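Local coordinates for protein putative Xylose isomerase (Rhodospirillum rubrum, PDB 3QXB) that binds iron or manganese in a xylose isomerase-like TIM barrel and is probably an isomerase, at residues Glu150-Ala164 and Arg195-Val208. Numbering follows the deposited sequence. Where two conformers were deposited one is given.
Sequences EEIYAIARDMWIELA and RLMADLDGRTEIPV
Y153 reaches toward helix 195-200 with its ring, CG lying anti to the backbone N (chi1 173°). Past CB and CG, the ring splits its surroundings: CD2 and CE2 run by the guanidinium of R195, CE2 3.7 Å from R195 NH2, while CE1 on the other flank packs against L196 CD1. At the tip, OH donates to the anti lone pair of D199 OD2 (2.6 Å). A phenylalanine here would probably leave D199 OD2 without its hydroxyl donor, held by the weak bond from R157 NH1 and the long pair with R195 NE. An aspartate suits that spot, its short carboxylate taking both donors on one oxygen: D199 OD2 also receives R157 NH1 at 2.8 Å, a salt bridge whose N-H is bent to 124°. In this eight-stranded TIM barrel, the two outer helices precede strands 174-177 and 208-213, and their segments 150-164 and 195-200 cross at -55°. Beyond the charged end, I161 CD1 sits over the centre of the R203 guanidinium, a flat face that tolerates a methyl, while water 1 joins R203 NH2 to D158 OD1. Where the loop nears the helix, small A164 lets T204 come close, CB to CB 3.8 Å; deeper in, W160 CE3 meets V208 CG1.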
# COMPACT_ATOMS: atom_id res chain seq x y z
N GLU A 150 11.08 -3.96 -24.17
CA GLU A 150 12.03 -3.01 -24.75
C GLU A 150 11.38 -1.73 -25.20
O GLU A 150 11.92 -0.67 -24.96
CB GLU A 150 12.79 -3.63 -25.93
CG GLU A 150 14.18 -4.01 -25.50
CD GLU A 150 14.99 -2.77 -25.05
OE1 GLU A 150 14.78 -1.59 -25.50
OE2 GLU A 150 15.83 -3.00 -24.17
N GLU A 151 10.24 -1.85 -25.85
CA GLU A 151 9.47 -0.69 -26.27
C GLU A 151 9.10 0.20 -25.06
O GLU A 151 9.27 1.43 -25.10
CB GLU A 151 8.21 -1.16 -27.01
CG GLU A 151 7.34 -0.06 -27.56
CD GLU A 151 6.01 -0.56 -28.11
OE1 GLU A 151 5.75 -1.78 -28.06
OE2 GLU A 151 5.23 0.29 -28.59
N ILE A 152 8.65 -0.44 -23.99
CA ILE A 152 8.14 0.26 -22.80
C ILE A 152 9.28 0.91 -22.05
O ILE A 152 9.19 2.08 -21.62
CB ILE A 152 7.29 -0.70 -21.94
CG1 ILE A 152 6.06 -1.14 -22.72
CG2 ILE A 152 6.88 -0.08 -20.63
CD1 ILE A 152 5.31 -2.28 -22.04
N TYR A 153 10.38 0.17 -21.96
CA TYR A 153 11.57 0.66 -21.32
C TYR A 153 12.15 1.89 -22.04
O TYR A 153 12.59 2.84 -21.38
CB TYR A 153 12.61 -0.46 -21.20
CG TYR A 153 13.92 0.07 -20.69
CD1 TYR A 153 14.01 0.63 -19.43
CD2 TYR A 153 15.02 0.06 -21.48
CE1 TYR A 153 15.21 1.16 -18.97
CE2 TYR A 153 16.23 0.59 -21.04
CZ TYR A 153 16.31 1.14 -19.78
OH TYR A 153 17.53 1.62 -19.39
N ALA A 154 12.14 1.93 -23.38
CA ALA A 154 12.77 3.05 -24.05
C ALA A 154 11.99 4.35 -23.73
O ALA A 154 12.57 5.42 -23.55
CB ALA A 154 12.84 2.81 -25.58
N ILE A 155 10.68 4.21 -23.60
CA ILE A 155 9.84 5.34 -23.22
C ILE A 155 10.13 5.73 -21.78
O ILE A 155 10.25 6.90 -21.47
CB ILE A 155 8.38 5.01 -23.46
CG1 ILE A 155 8.12 4.98 -24.98
CG2 ILE A 155 7.45 6.01 -22.70
CD1 ILE A 155 6.95 4.11 -25.42
N ALA A 156 10.24 4.73 -20.90
CA ALA A 156 10.45 4.99 -19.50
C ALA A 156 11.74 5.76 -19.31
O ALA A 156 11.78 6.72 -18.58
CB ALA A 156 10.48 3.71 -18.71
N ARG A 157 12.82 5.29 -19.95
CA ARG A 157 14.14 5.92 -19.87
C ARG A 157 14.10 7.39 -20.33
O ARG A 157 14.65 8.27 -19.67
CB ARG A 157 15.18 5.10 -20.69
CG ARG A 157 16.25 5.89 -21.44
CD ARG A 157 17.23 4.95 -22.17
NE ARG A 157 16.70 4.39 -23.41
CZ ARG A 157 17.04 3.20 -23.91
NH1 ARG A 157 17.90 2.44 -23.28
NH2 ARG A 157 16.49 2.77 -25.04
N ASP A 158 13.42 7.65 -21.44
CA ASP A 158 13.27 9.01 -21.93
C ASP A 158 12.48 9.83 -20.90
O ASP A 158 12.81 10.97 -20.66
CB ASP A 158 12.58 9.05 -23.30
CG ASP A 158 13.47 8.53 -24.43
OD1 ASP A 158 14.73 8.43 -24.23
OD2 ASP A 158 12.91 8.20 -25.50
N MSE A 159 11.49 9.24 -20.26
CA MSE A 159 10.76 9.95 -19.20
C MSE A 159 11.67 10.39 -18.05
O MSE A 159 11.52 11.50 -17.53
CB MSE A 159 9.64 9.11 -18.67
CG MSE A 159 8.47 9.03 -19.63
SE MSE A 159 7.01 8.03 -18.97
CE MSE A 159 5.81 8.41 -20.33
N TRP A 160 12.58 9.51 -17.62
CA TRP A 160 13.40 9.81 -16.46
C TRP A 160 14.40 10.89 -16.79
O TRP A 160 14.79 11.67 -15.92
CB TRP A 160 14.11 8.56 -15.89
CG TRP A 160 13.22 7.82 -14.91
CD1 TRP A 160 12.11 7.11 -15.20
CD2 TRP A 160 13.37 7.76 -13.49
NE1 TRP A 160 11.54 6.61 -14.05
CE2 TRP A 160 12.29 7.00 -12.98
CE3 TRP A 160 14.29 8.29 -12.59
CZ2 TRP A 160 12.14 6.72 -11.63
CZ3 TRP A 160 14.14 8.03 -11.25
CH2 TRP A 160 13.06 7.26 -10.78
N ILE A 161 14.84 10.94 -18.04
CA ILE A 161 15.68 12.02 -18.51
C ILE A 161 15.00 13.36 -18.37
O ILE A 161 15.58 14.28 -17.80
CB ILE A 161 16.16 11.76 -19.97
CG1 ILE A 161 17.11 10.56 -19.95
CG2 ILE A 161 16.75 13.02 -20.59
CD1 ILE A 161 17.37 9.95 -21.32
N GLU A 162 13.78 13.46 -18.86
CA GLU A 162 12.98 14.68 -18.74
C GLU A 162 12.73 15.09 -17.26
O GLU A 162 12.75 16.27 -16.91
CB GLU A 162 11.63 14.46 -19.41
CG GLU A 162 11.05 15.70 -19.99
CD GLU A 162 9.78 15.49 -20.83
OE1 GLU A 162 9.45 14.38 -21.28
OE2 GLU A 162 9.11 16.50 -21.06
N LEU A 163 12.43 14.08 -16.45
CA LEU A 163 12.17 14.27 -15.03
C LEU A 163 13.44 14.71 -14.28
O LEU A 163 13.36 15.52 -13.38
CB LEU A 163 11.56 13.03 -14.42
CG LEU A 163 10.08 12.79 -14.75
CD1 LEU A 163 9.72 11.34 -14.38
CD2 LEU A 163 9.23 13.79 -14.04
N ALA A 164 14.61 14.19 -14.66
CA ALA A 164 15.87 14.68 -14.07
C ALA A 164 16.09 16.17 -14.44
O ALA A 164 16.50 16.95 -13.59
CB ALA A 164 17.08 13.78 -14.49
N ARG A 195 22.80 -1.76 -16.33
CA ARG A 195 22.37 -1.34 -17.64
C ARG A 195 21.59 -0.01 -17.57
O ARG A 195 21.83 0.89 -18.35
CB ARG A 195 21.50 -2.42 -18.29
CG ARG A 195 20.62 -1.86 -19.42
CD ARG A 195 19.85 -2.92 -20.19
NE ARG A 195 19.21 -2.30 -21.35
CZ ARG A 195 18.18 -2.82 -22.04
NH1 ARG A 195 17.60 -3.96 -21.68
NH2 ARG A 195 17.71 -2.16 -23.08
N LEU A 196 20.64 0.10 -16.65
CA LEU A 196 19.88 1.33 -16.50
C LEU A 196 20.81 2.46 -16.21
O LEU A 196 20.70 3.50 -16.82
CB LEU A 196 18.84 1.23 -15.38
CG LEU A 196 18.03 2.50 -15.05
CD1 LEU A 196 17.12 2.99 -16.18
CD2 LEU A 196 17.22 2.22 -13.78
N MSE A 197 21.74 2.26 -15.28
CA MSE A 197 22.73 3.29 -14.91
C MSE A 197 23.61 3.70 -16.08
O MSE A 197 23.88 4.91 -16.26
CB MSE A 197 23.61 2.84 -13.75
CG MSE A 197 22.83 2.78 -12.41
SE MSE A 197 22.40 4.56 -11.86
CE MSE A 197 20.60 4.49 -12.11
N ALA A 198 24.07 2.73 -16.86
CA ALA A 198 24.91 3.02 -18.01
C ALA A 198 24.12 3.82 -19.07
O ALA A 198 24.65 4.73 -19.68
CB ALA A 198 25.45 1.71 -18.64
N ASP A 199 22.85 3.45 -19.27
CA ASP A 199 21.99 4.11 -20.23
C ASP A 199 21.80 5.57 -19.86
O ASP A 199 21.82 6.43 -20.72
CB ASP A 199 20.59 3.43 -20.27
CG ASP A 199 20.54 2.19 -21.14
OD1 ASP A 199 21.56 1.86 -21.80
OD2 ASP A 199 19.46 1.52 -21.14
N LEU A 200 21.59 5.84 -18.57
CA LEU A 200 21.31 7.20 -18.11
C LEU A 200 22.58 8.06 -17.87
O LEU A 200 22.52 9.27 -17.93
CB LEU A 200 20.41 7.18 -16.88
CG LEU A 200 18.96 6.62 -16.96
CD1 LEU A 200 18.26 6.59 -15.60
CD2 LEU A 200 18.17 7.39 -17.94
N ASP A 201 23.73 7.44 -17.61
CA ASP A 201 24.93 8.24 -17.29
C ASP A 201 25.31 9.13 -18.48
O ASP A 201 25.35 8.69 -19.64
CB ASP A 201 26.13 7.39 -16.87
CG ASP A 201 27.25 8.24 -16.24
OD1 ASP A 201 26.93 9.28 -15.62
OD2 ASP A 201 28.43 7.89 -16.35
N GLY A 202 25.56 10.40 -18.17
CA GLY A 202 25.84 11.43 -19.16
C GLY A 202 24.64 12.02 -19.89
O GLY A 202 24.80 12.89 -20.73
N ARG A 203 23.45 11.53 -19.62
CA ARG A 203 22.24 11.96 -20.31
C ARG A 203 21.35 12.80 -19.40
O ARG A 203 20.38 13.39 -19.88
CB ARG A 203 21.42 10.75 -20.74
CG ARG A 203 22.02 9.87 -21.73
CD ARG A 203 21.04 8.83 -22.23
NE ARG A 203 20.10 9.43 -23.17
CZ ARG A 203 19.11 8.78 -23.78
NH1 ARG A 203 18.93 7.48 -23.61
NH2 ARG A 203 18.31 9.45 -24.60
N THR A 204 21.63 12.82 -18.10
CA THR A 204 20.69 13.41 -17.12
C THR A 204 21.30 14.69 -16.55
O THR A 204 22.51 14.77 -16.33
CB THR A 204 20.28 12.40 -16.02
OG1 THR A 204 21.44 11.93 -15.32
CG2 THR A 204 19.53 11.20 -16.59
N GLU A 205 20.46 15.71 -16.36
CA GLU A 205 20.97 17.03 -15.91
C GLU A 205 21.44 17.01 -14.45
O GLU A 205 22.29 17.78 -14.06
CB GLU A 205 19.92 18.12 -16.17
CG GLU A 205 19.75 18.35 -17.66
CD GLU A 205 18.91 19.53 -18.05
OE1 GLU A 205 18.69 20.44 -17.23
OE2 GLU A 205 18.50 19.54 -19.24
N ILE A 206 20.90 16.07 -13.68
CA ILE A 206 21.42 15.71 -12.38
C ILE A 206 21.61 14.17 -12.38
O ILE A 206 20.98 13.45 -13.15
CB ILE A 206 20.48 16.18 -11.20
CG1 ILE A 206 19.07 15.66 -11.40
CG2 ILE A 206 20.52 17.73 -11.05
CD1 ILE A 206 18.09 15.69 -10.16
N PRO A 207 22.46 13.67 -11.50
CA PRO A 207 22.66 12.22 -11.49
C PRO A 207 21.43 11.43 -11.08
O PRO A 207 20.67 11.84 -10.20
CB PRO A 207 23.77 12.04 -10.47
CG PRO A 207 23.71 13.33 -9.62
CD PRO A 207 23.39 14.37 -10.59
N VAL A 208 21.23 10.29 -11.73
CA VAL A 208 20.25 9.28 -11.30
C VAL A 208 21.09 8.13 -10.80
O VAL A 208 22.00 7.64 -11.49
CB VAL A 208 19.30 8.87 -12.46
CG1 VAL A 208 18.31 7.75 -12.06
CG2 VAL A 208 18.57 10.10 -12.99
O HOH W 1 16.80 7.52 -25.78
O HOH W 2 17.98 15.41 -17.84